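Local coordinates for protein geranyl diphosphate synthase small subunit (Antirrhinum majus, PDB 3QKC) that probably serves as the non-catalytic partner of a prenyl diphosphate synthase, steering a catalytic large subunit toward making the ten-carbon product geranyl diphosphate, at residues D16-L21 and L40-P45; H84-L89 and S97-K102; Q157-G162 and I172-K177; G209-T214 and K231-L236. All coordinates share one frame; numbering follows the deposited sequence.

Contact 1: residues D16-L21 and L40-P45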
# COMPACT_ATOMS: atom_id res chain seq x y z
N ASP A 16 -13.25 -0.03 -20.12
CA ASP A 16 -11.90 -0.57 -20.30
C ASP A 16 -11.20 -0.80 -18.96
O ASP A 16 -10.53 -1.82 -18.76
CB ASP A 16 -11.05 0.35 -21.18
CG ASP A 16 -11.46 0.33 -22.64
OD1 ASP A 16 -11.88 -0.73 -23.15
OD2 ASP A 16 -11.35 1.38 -23.30
N ILE A 17 -11.37 0.13 -18.04
CA ILE A 17 -10.82 -0.02 -16.70
C ILE A 17 -11.41 -1.25 -15.99
O ILE A 17 -10.66 -2.08 -15.46
CB ILE A 17 -10.99 1.26 -15.85
CG1 ILE A 17 -10.09 2.37 -16.41
CG2 ILE A 17 -10.66 0.98 -14.42
CD1 ILE A 17 -10.42 3.78 -15.88
N GLU A 18 -12.74 -1.36 -15.99
CA GLU A 18 -13.40 -2.49 -15.33
C GLU A 18 -12.98 -3.84 -15.92
O GLU A 18 -12.78 -4.81 -15.17
CB GLU A 18 -14.92 -2.34 -15.37
CG GLU A 18 -15.64 -3.24 -14.36
CD GLU A 18 -17.16 -3.06 -14.37
OE1 GLU A 18 -17.79 -3.17 -15.45
OE2 GLU A 18 -17.71 -2.82 -13.27
N SER A 19 -12.85 -3.90 -17.25
CA SER A 19 -12.40 -5.12 -17.94
C SER A 19 -10.96 -5.46 -17.59
O SER A 19 -10.59 -6.63 -17.49
CB SER A 19 -12.56 -4.99 -19.46
OG SER A 19 -13.91 -5.17 -19.84
N TYR A 20 -10.14 -4.42 -17.40
CA TYR A 20 -8.76 -4.61 -17.01
C TYR A 20 -8.66 -5.20 -15.60
O TYR A 20 -7.88 -6.11 -15.34
CB TYR A 20 -8.00 -3.29 -17.10
CG TYR A 20 -6.57 -3.44 -16.68
CD1 TYR A 20 -6.18 -3.18 -15.37
CD2 TYR A 20 -5.61 -3.90 -17.58
CE1 TYR A 20 -4.88 -3.34 -14.96
CE2 TYR A 20 -4.30 -4.07 -17.18
CZ TYR A 20 -3.94 -3.78 -15.87
OH TYR A 20 -2.64 -3.94 -15.47
N LEU A 21 -9.48 -4.68 -14.69
CA LEU A 21 -9.50 -5.17 -13.32
C LEU A 21 -10.06 -6.59 -13.24
O LEU A 21 -9.63 -7.38 -12.40
CB LEU A 21 -10.31 -4.22 -12.43
CG LEU A 21 -9.56 -2.95 -12.00
CD1 LEU A 21 -10.54 -1.86 -11.60
CD2 LEU A 21 -8.59 -3.24 -10.89
N LEU A 40 -15.99 -6.16 -3.46
CA LEU A 40 -15.92 -4.75 -3.03
C LEU A 40 -15.48 -3.82 -4.15
O LEU A 40 -16.01 -2.73 -4.29
CB LEU A 40 -15.04 -4.59 -1.80
CG LEU A 40 -15.58 -5.42 -0.62
CD1 LEU A 40 -14.78 -5.14 0.64
CD2 LEU A 40 -17.05 -5.11 -0.40
N THR A 41 -14.56 -4.29 -4.98
CA THR A 41 -14.02 -3.53 -6.10
C THR A 41 -15.10 -3.13 -7.11
O THR A 41 -15.18 -1.97 -7.52
CB THR A 41 -12.88 -4.32 -6.79
OG1 THR A 41 -11.87 -4.63 -5.81
CG2 THR A 41 -12.24 -3.55 -7.95
N PHE A 42 -15.94 -4.09 -7.50
CA PHE A 42 -16.98 -3.84 -8.50
C PHE A 42 -18.34 -3.43 -7.95
O PHE A 42 -19.23 -3.04 -8.71
CB PHE A 42 -17.11 -5.05 -9.45
CG PHE A 42 -15.80 -5.47 -10.03
CD1 PHE A 42 -15.06 -6.50 -9.45
CD2 PHE A 42 -15.28 -4.83 -11.14
CE1 PHE A 42 -13.82 -6.87 -9.97
CE2 PHE A 42 -14.05 -5.20 -11.67
CZ PHE A 42 -13.32 -6.22 -11.09
N ALA A 43 -18.52 -3.51 -6.63
CA ALA A 43 -19.74 -2.97 -6.01
C ALA A 43 -19.56 -1.49 -5.65
O ALA A 43 -20.54 -0.77 -5.45
CB ALA A 43 -20.13 -3.77 -4.77
N ALA A 44 -18.32 -1.05 -5.52
CA ALA A 44 -18.06 0.30 -5.03
C ALA A 44 -18.46 1.36 -6.06
O ALA A 44 -18.32 1.12 -7.26
CB ALA A 44 -16.61 0.44 -4.69
N PRO A 45 -18.95 2.54 -5.60
CA PRO A 45 -19.15 3.65 -6.55
C PRO A 45 -17.84 3.96 -7.28
O PRO A 45 -16.76 3.80 -6.70
CB PRO A 45 -19.56 4.83 -5.66
CG PRO A 45 -20.06 4.19 -4.38
CD PRO A 45 -19.25 2.93 -4.22
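F42 turns its CG opposite its own carbonyl carbon (chi1 -51°), which carries the phenyl ring out between the helices, while E18 sets CG opposite its backbone N (chi1 -163°), which brings that carbon to the ring, and the chain runs on extended past it. The two side chains slant past one another, and E18 CG comes up at the ring edge, close to its plane, 3.6 Å from F42 CD2. Further out, the E18 carboxylate stays tilted 53° from the ring. One turn along, the far end of the phenyl group lodges against the backbone side of L21: F42 CZ is 3.9 Å from L21 CB, and L21 C lies at the ring edge in its plane. T41 CG2 sits 4.1 Å above the centre of one face of the F42 ring, and T41 CG2 is also a looser 4.4 Å from L21 CD1. The pair belongs to the all-helical isoprenoid synthase fold, here joining helix 5-24 to the last turn of helix 34-43. An alanine in place of F42 is likely to leave a gap between the two helices and the aliphatic part of E18 without its partner. The ring also takes a cation-pi contact from K22 and meets H38. The T41 hydroxyl bonds back to M37 O, and beneath the pair both I17 and L21 pack on helix 68-85.

Contact 2: residues H84-L89 and S97-K102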
# COMPACT_ATOMS: atom_id res chain seq x y z
N HIS A 84 -12.88 1.21 4.00
CA HIS A 84 -12.48 1.51 5.37
C HIS A 84 -13.30 2.61 6.04
O HIS A 84 -13.49 2.58 7.25
CB HIS A 84 -10.99 1.78 5.44
CG HIS A 84 -10.17 0.53 5.45
ND1 HIS A 84 -8.82 0.53 5.66
CD2 HIS A 84 -10.53 -0.77 5.32
CE1 HIS A 84 -8.36 -0.71 5.64
NE2 HIS A 84 -9.39 -1.52 5.43
N GLU A 85 -13.77 3.56 5.24
CA GLU A 85 -14.63 4.64 5.70
C GLU A 85 -16.00 4.16 6.13
O GLU A 85 -16.63 4.78 6.98
CB GLU A 85 -14.82 5.68 4.59
CG GLU A 85 -13.80 6.82 4.61
CD GLU A 85 -13.66 7.49 3.24
OE1 GLU A 85 -12.54 7.78 2.83
OE2 GLU A 85 -14.68 7.70 2.55
N ASN A 86 -16.49 3.09 5.50
CA ASN A 86 -17.80 2.56 5.79
C ASN A 86 -17.69 1.36 6.70
O ASN A 86 -18.69 0.73 7.02
CB ASN A 86 -18.53 2.20 4.50
CG ASN A 86 -18.97 3.43 3.72
OD1 ASN A 86 -20.03 3.99 3.99
ND2 ASN A 86 -18.17 3.84 2.76
N LEU A 87 -16.47 1.07 7.14
CA LEU A 87 -16.21 -0.04 8.04
C LEU A 87 -16.82 0.17 9.45
O LEU A 87 -16.47 1.13 10.15
CB LEU A 87 -14.71 -0.27 8.13
CG LEU A 87 -14.21 -1.37 9.05
CD1 LEU A 87 -14.74 -2.69 8.57
CD2 LEU A 87 -12.68 -1.36 9.01
N PRO A 88 -17.73 -0.72 9.87
CA PRO A 88 -18.30 -0.60 11.23
C PRO A 88 -17.26 -0.89 12.31
O PRO A 88 -16.71 -1.99 12.37
CB PRO A 88 -19.39 -1.69 11.26
CG PRO A 88 -19.68 -1.98 9.84
CD PRO A 88 -18.37 -1.80 9.11
N LEU A 89 -16.98 0.09 13.16
CA LEU A 89 -16.06 -0.08 14.27
C LEU A 89 -16.83 -0.33 15.58
O LEU A 89 -17.99 -0.74 15.55
CB LEU A 89 -15.15 1.14 14.40
CG LEU A 89 -14.16 1.40 13.25
CD1 LEU A 89 -13.48 2.74 13.44
CD2 LEU A 89 -13.14 0.27 13.12
N SER A 97 -23.40 8.10 6.44
CA SER A 97 -24.31 7.60 5.42
C SER A 97 -24.05 6.10 5.24
O SER A 97 -23.05 5.70 4.64
CB SER A 97 -24.11 8.35 4.11
OG SER A 97 -22.82 8.10 3.58
N GLU A 98 -24.97 5.28 5.76
CA GLU A 98 -24.78 3.83 5.84
C GLU A 98 -24.91 3.15 4.48
O GLU A 98 -25.63 3.62 3.60
CB GLU A 98 -25.79 3.21 6.80
CG GLU A 98 -25.47 3.36 8.26
CD GLU A 98 -26.70 3.20 9.14
OE1 GLU A 98 -26.86 3.99 10.08
OE2 GLU A 98 -27.53 2.29 8.88
N ILE A 99 -24.22 2.02 4.34
CA ILE A 99 -24.30 1.21 3.14
C ILE A 99 -24.65 -0.23 3.51
O ILE A 99 -24.69 -0.58 4.69
CB ILE A 99 -22.99 1.29 2.31
CG1 ILE A 99 -21.83 0.59 3.04
CG2 ILE A 99 -22.64 2.76 2.01
CD1 ILE A 99 -20.54 0.48 2.21
N GLN A 100 -24.92 -1.06 2.50
CA GLN A 100 -25.10 -2.48 2.76
C GLN A 100 -23.75 -3.18 2.76
O GLN A 100 -22.86 -2.83 1.99
CB GLN A 100 -26.08 -3.13 1.76
CG GLN A 100 -27.51 -2.57 1.79
CD GLN A 100 -28.26 -2.76 3.12
OE1 GLN A 100 -27.93 -3.64 3.93
NE2 GLN A 100 -29.30 -1.95 3.34
N HIS A 101 -23.60 -4.15 3.65
CA HIS A 101 -22.39 -4.95 3.78
C HIS A 101 -22.74 -6.42 3.58
O HIS A 101 -23.48 -7.00 4.36
CB HIS A 101 -21.79 -4.78 5.17
CG HIS A 101 -21.52 -3.35 5.53
ND1 HIS A 101 -20.32 -2.73 5.24
CD2 HIS A 101 -22.29 -2.43 6.15
CE1 HIS A 101 -20.37 -1.48 5.66
NE2 HIS A 101 -21.55 -1.27 6.22
N LYS A 102 -22.19 -7.02 2.52
CA LYS A 102 -22.30 -8.46 2.27
C LYS A 102 -21.32 -9.26 3.13
O LYS A 102 -21.49 -10.47 3.30
CB LYS A 102 -22.08 -8.74 0.77
CG LYS A 102 -22.20 -10.20 0.35
CD LYS A 102 -21.98 -10.35 -1.16
CE LYS A 102 -22.07 -11.82 -1.62
NZ LYS A 102 -22.12 -11.95 -3.11
O HOH W 1 -21.07 6.13 3.28
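N86 and I99 make the dense centre of this contact, their side chains meeting at roughly a right angle. I99 CD1 presses on N86 CB at 3.5 Å, and I99 CG2 comes equally near N86 OD1, so both branches of the isoleucine grip the asparagine. The isoleucine manages this with CG1 in the crowded position between its backbone N and carbonyl carbon (chi1 69°). A valine in its place, lacking CD1, would probably lose the closest cover of N86 CB and leave a gap beside the asparagine. The amide nitrogen is tied back to Y82 O, which limits how the group can turn. H101 closes the other end of the packed part: N86 O stands at the edge of the imidazole, 3.1 Å from H101 CE1, while P88 CG lies over one face near the rim, 4.1 Å above the plane. E108 accepts a hydrogen bond from H101 ND1, anchoring the ring to helix 105-126. By sequence, the turn that ends helix 68-85 corresponds to the first aspartate-rich motif of catalytic prenyltransferases, with E85 and N86 where paired aspartates would be expected; this is consistent with a subunit that does not itself bind magnesium there. Toward S97 the contact opens out. Its carbonyl oxygen is 3.5 Å from N86 OD1, and a water modelled between the two donates to both, though its distances are so short that its exact position is doubtful. S97 itself is exposed on the loop.

Contact 3: residues Q157-G162 and I172-K177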
# COMPACT_ATOMS: atom_id res chain seq x y z
N GLN A 157 -9.25 11.90 5.85
CA GLN A 157 -10.08 11.12 6.77
C GLN A 157 -9.81 11.51 8.24
O GLN A 157 -10.74 11.56 9.05
CB GLN A 157 -9.87 9.63 6.57
CG GLN A 157 -10.19 9.08 5.17
CD GLN A 157 -9.78 7.62 5.06
OE1 GLN A 157 -8.95 7.14 5.82
NE2 GLN A 157 -10.39 6.89 4.13
N TYR A 158 -8.55 11.78 8.56
CA TYR A 158 -8.14 12.26 9.90
C TYR A 158 -8.92 13.52 10.29
O TYR A 158 -9.51 13.56 11.36
CB TYR A 158 -6.61 12.47 9.99
CG TYR A 158 -6.07 12.93 11.35
CD1 TYR A 158 -5.90 14.30 11.64
CD2 TYR A 158 -5.72 12.01 12.33
CE1 TYR A 158 -5.40 14.72 12.89
CE2 TYR A 158 -5.23 12.41 13.56
CZ TYR A 158 -5.07 13.77 13.84
OH TYR A 158 -4.58 14.14 15.07
N HIS A 159 -8.95 14.53 9.43
CA HIS A 159 -9.68 15.77 9.77
C HIS A 159 -11.19 15.65 9.63
O HIS A 159 -11.94 16.45 10.20
CB HIS A 159 -9.16 16.97 8.98
CG HIS A 159 -7.72 17.26 9.22
ND1 HIS A 159 -7.27 17.85 10.37
CD2 HIS A 159 -6.63 17.03 8.45
CE1 HIS A 159 -5.95 17.98 10.31
NE2 HIS A 159 -5.54 17.49 9.15
N GLU A 160 -11.64 14.65 8.87
CA GLU A 160 -13.05 14.37 8.67
C GLU A 160 -13.70 13.89 9.96
O GLU A 160 -14.93 13.93 10.11
CB GLU A 160 -13.22 13.32 7.58
CG GLU A 160 -14.58 13.29 6.92
CD GLU A 160 -14.65 12.32 5.76
OE1 GLU A 160 -13.64 11.65 5.44
OE2 GLU A 160 -15.75 12.22 5.17
N LEU A 161 -12.87 13.42 10.88
CA LEU A 161 -13.31 12.94 12.19
C LEU A 161 -13.88 14.05 13.09
O LEU A 161 -14.94 13.87 13.68
CB LEU A 161 -12.18 12.18 12.88
CG LEU A 161 -11.88 10.80 12.28
CD1 LEU A 161 -10.71 10.14 12.99
CD2 LEU A 161 -13.11 9.92 12.32
N GLY A 162 -13.18 15.18 13.17
CA GLY A 162 -13.66 16.33 13.95
C GLY A 162 -14.71 17.18 13.24
O GLY A 162 -14.60 18.41 13.21
N ILE A 172 -14.26 21.56 5.76
CA ILE A 172 -14.96 20.68 4.81
C ILE A 172 -14.25 20.70 3.46
O ILE A 172 -13.93 19.63 2.91
CB ILE A 172 -16.45 21.04 4.66
CG1 ILE A 172 -17.21 20.68 5.93
CG2 ILE A 172 -17.07 20.33 3.45
CD1 ILE A 172 -18.60 21.30 6.04
N GLU A 173 -13.99 21.90 2.93
CA GLU A 173 -13.22 22.05 1.70
C GLU A 173 -11.88 21.33 1.80
O GLU A 173 -11.51 20.61 0.88
CB GLU A 173 -13.01 23.52 1.33
CG GLU A 173 -12.36 23.70 -0.04
CD GLU A 173 -12.27 25.14 -0.51
OE1 GLU A 173 -12.84 26.04 0.15
OE2 GLU A 173 -11.64 25.38 -1.56
N TYR A 174 -11.16 21.53 2.90
CA TYR A 174 -9.85 20.91 3.10
C TYR A 174 -9.93 19.38 2.98
O TYR A 174 -9.06 18.76 2.38
CB TYR A 174 -9.23 21.27 4.46
CG TYR A 174 -7.85 20.67 4.67
CD1 TYR A 174 -6.77 21.08 3.89
CD2 TYR A 174 -7.63 19.68 5.64
CE1 TYR A 174 -5.50 20.54 4.07
CE2 TYR A 174 -6.35 19.14 5.82
CZ TYR A 174 -5.30 19.57 5.02
OH TYR A 174 -4.02 19.05 5.19
N VAL A 175 -10.97 18.80 3.59
CA VAL A 175 -11.20 17.37 3.51
C VAL A 175 -11.44 16.93 2.06
O VAL A 175 -10.90 15.90 1.64
CB VAL A 175 -12.34 16.94 4.47
CG1 VAL A 175 -12.87 15.54 4.13
CG2 VAL A 175 -11.86 17.00 5.93
N CYS A 176 -12.21 17.72 1.30
CA CYS A 176 -12.47 17.43 -0.12
C CYS A 176 -11.22 17.49 -0.98
O CYS A 176 -11.01 16.65 -1.86
CB CYS A 176 -13.53 18.37 -0.67
SG CYS A 176 -15.19 18.02 -0.05
N LYS A 177 -10.40 18.50 -0.72
CA LYS A 177 -9.11 18.65 -1.34
C LYS A 177 -8.19 17.48 -1.04
O LYS A 177 -7.44 17.04 -1.91
CB LYS A 177 -8.47 19.96 -0.86
CG LYS A 177 -7.17 20.30 -1.57
CD LYS A 177 -6.58 21.63 -1.08
CE LYS A 177 -5.06 21.53 -0.96
NZ LYS A 177 -4.47 22.84 -0.49
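H159 and Y174 meet as an offset edge-to-face pair, ring centroids 5.3 Å apart and planes at 71°. The tyrosine offers its edge: CE2 reaches H159 CD2 at 3.4 Å, and the histidine atom lies in the plane of the phenol. Y158 covers one face of the imidazole, its CD1 3.9 Å above the ring centre, so the histidine touches two tyrosines. The Y174 hydroxyl ends on E155 OE1, which also takes a weak hydrogen bond from H159 NE2; one carboxylate oxygen thus steadies both rings. Beside this aromatic pair, V175 points its two methyls at different targets. CG2 pushes against the backbone, 3.8 Å from E160 N, whereas CG1 lies under the side chain of E160, 4.0 Å from its CG. Valine and glutamate cross at about a right angle, and the extended glutamate (chi1 -159°) lays its carbons over the methyl while carrying its carboxylate on to a salt bridge with K179. Y174 and V175 are neighbours in sequence, and together they dock the end of helix 153-160 onto the early turns of helix 169-195. K179, one turn further along that helix, aligns by sequence with the lysine that probably meets substrate diphosphate in catalytic relatives, which would put the contact near the margin of the central cavity characteristic of the isoprenoid synthase fold.

Contact 4: residues G209-T214 and K231-L236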
# COMPACT_ATOMS: atom_id res chain seq x y z
N GLY A 209 -6.12 18.25 -11.78
CA GLY A 209 -6.80 17.17 -11.07
C GLY A 209 -7.25 17.60 -9.69
O GLY A 209 -8.39 17.35 -9.30
N LEU A 210 -6.36 18.27 -8.97
CA LEU A 210 -6.70 18.80 -7.64
C LEU A 210 -7.96 19.65 -7.65
O LEU A 210 -8.82 19.48 -6.78
CB LEU A 210 -5.54 19.58 -7.03
CG LEU A 210 -5.58 19.90 -5.53
CD1 LEU A 210 -5.62 18.64 -4.66
CD2 LEU A 210 -4.38 20.76 -5.14
N TYR A 211 -8.07 20.55 -8.63
CA TYR A 211 -9.19 21.48 -8.68
C TYR A 211 -10.51 20.76 -8.97
O TYR A 211 -11.47 20.92 -8.23
CB TYR A 211 -8.95 22.62 -9.69
CG TYR A 211 -7.67 23.42 -9.47
CD1 TYR A 211 -6.90 23.83 -10.56
CD2 TYR A 211 -7.24 23.78 -8.19
CE1 TYR A 211 -5.72 24.57 -10.39
CE2 TYR A 211 -6.06 24.50 -8.00
CZ TYR A 211 -5.31 24.90 -9.10
OH TYR A 211 -4.16 25.62 -8.94
N VAL A 212 -10.54 19.95 -10.03
CA VAL A 212 -11.75 19.17 -10.34
C VAL A 212 -12.10 18.11 -9.29
O VAL A 212 -13.28 17.84 -9.07
CB VAL A 212 -11.71 18.56 -11.77
CG1 VAL A 212 -11.76 19.68 -12.82
CG2 VAL A 212 -10.49 17.66 -11.97
N GLY A 213 -11.09 17.53 -8.64
CA GLY A 213 -11.32 16.58 -7.56
C GLY A 213 -11.91 17.23 -6.34
O GLY A 213 -12.84 16.69 -5.71
N THR A 214 -11.37 18.41 -5.98
CA THR A 214 -11.97 19.21 -4.92
C THR A 214 -13.43 19.56 -5.24
O THR A 214 -14.31 19.44 -4.38
CB THR A 214 -11.15 20.47 -4.63
OG1 THR A 214 -9.80 20.11 -4.28
CG2 THR A 214 -11.77 21.27 -3.48
N LYS A 231 -17.21 27.69 -8.62
CA LYS A 231 -16.90 28.48 -9.82
C LYS A 231 -15.45 28.99 -9.80
O LYS A 231 -14.77 28.98 -10.82
CB LYS A 231 -17.88 29.65 -10.01
CG LYS A 231 -18.22 29.90 -11.48
CD LYS A 231 -18.48 31.38 -11.80
CE LYS A 231 -17.26 32.06 -12.42
NZ LYS A 231 -16.81 31.39 -13.68
N GLU A 232 -15.00 29.43 -8.63
CA GLU A 232 -13.60 29.78 -8.39
C GLU A 232 -12.65 28.64 -8.83
O GLU A 232 -11.75 28.86 -9.66
CB GLU A 232 -13.44 30.11 -6.90
CG GLU A 232 -12.19 30.88 -6.49
CD GLU A 232 -12.27 31.42 -5.05
OE1 GLU A 232 -13.40 31.74 -4.58
OE2 GLU A 232 -11.22 31.54 -4.38
N LEU A 233 -12.87 27.43 -8.32
CA LEU A 233 -12.01 26.27 -8.65
C LEU A 233 -12.13 25.79 -10.10
O LEU A 233 -11.12 25.42 -10.71
CB LEU A 233 -12.23 25.11 -7.67
CG LEU A 233 -11.65 25.27 -6.26
CD1 LEU A 233 -12.48 24.50 -5.25
CD2 LEU A 233 -10.18 24.87 -6.15
N LYS A 234 -13.34 25.81 -10.64
CA LYS A 234 -13.56 25.48 -12.05
C LYS A 234 -12.76 26.37 -13.00
O LYS A 234 -12.25 25.90 -14.02
CB LYS A 234 -15.05 25.56 -12.41
CG LYS A 234 -15.88 24.40 -11.87
CD LYS A 234 -17.22 24.31 -12.58
CE LYS A 234 -17.91 23.01 -12.22
NZ LYS A 234 -19.04 22.74 -13.16
N GLU A 235 -12.66 27.64 -12.65
CA GLU A 235 -11.90 28.62 -13.44
C GLU A 235 -10.41 28.30 -13.42
O GLU A 235 -9.75 28.39 -14.46
CB GLU A 235 -12.14 30.05 -12.94
CG GLU A 235 -13.54 30.56 -13.25
CD GLU A 235 -13.69 32.05 -13.03
OE1 GLU A 235 -14.00 32.76 -14.01
OE2 GLU A 235 -13.49 32.52 -11.88
N LEU A 236 -9.89 27.91 -12.26
CA LEU A 236 -8.50 27.48 -12.13
C LEU A 236 -8.22 26.22 -12.94
O LEU A 236 -7.14 26.08 -13.52
CB LEU A 236 -8.12 27.26 -10.66
CG LEU A 236 -8.02 28.48 -9.75
CD1 LEU A 236 -7.80 28.02 -8.32
CD2 LEU A 236 -6.91 29.44 -10.19
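Y211 loses the most surface here, and it works with two leucines, L233 and L236, one turn apart on helix 227-241. L236 lies across one face of the phenol: its CB stands 3.8 Å from the ring centroid and 19° off the normal, a CH-pi contact, while its CD1 continues over the same face toward the CE2 corner, 3.9 Å from Y211 CE2. L233 crosses the tyrosine at about a right angle, and L233 CD2 lies 3.7 Å from Y211 CD2. Its other methyl turns to T214, with L233 CD1 3.8 Å from T214 CG2. The threonine can present that methyl because its hydroxyl is turned back (chi1 -57°) to donate to L210 O at 2.8 Å. That carbonyl receives T214 N as well, the two donors arriving from opposite faces of its plane. Helices 199-219 and 227-241 run nearly antiparallel at this point, at 152° with axes 8.5 Å apart, forming a helical hairpin. The side chains that meet do so through carbon and ring atoms, and the K231–E235 salt bridge stays within its own helix, so this part of the hairpin probably depends on shape and burial of apolar surface rather than on directed polar bonds.

Along the chain the four contacts come in series, each closing before the next opens, and together they sample the all-helical fold from its first helix to helix 227-241. Contact 1 stands across the centre of the chain from contacts 3 and 4, with centres about 26 Å away from each. Contacts 3 and 4 are neighbours, about 17 Å between centres, and touch where helix 169-195 packs K177 against L210 and T214 of helix 199-219. Contact 2, its centre about 18 Å from that of contact 3, joins it through a probable hydrogen bond between E85 OE1 and Q157 NE2. Contacts 2 and 3 also reach the second subunit, whereas contacts 1 and 4 join helices of one chain and are not touched by the other subunit.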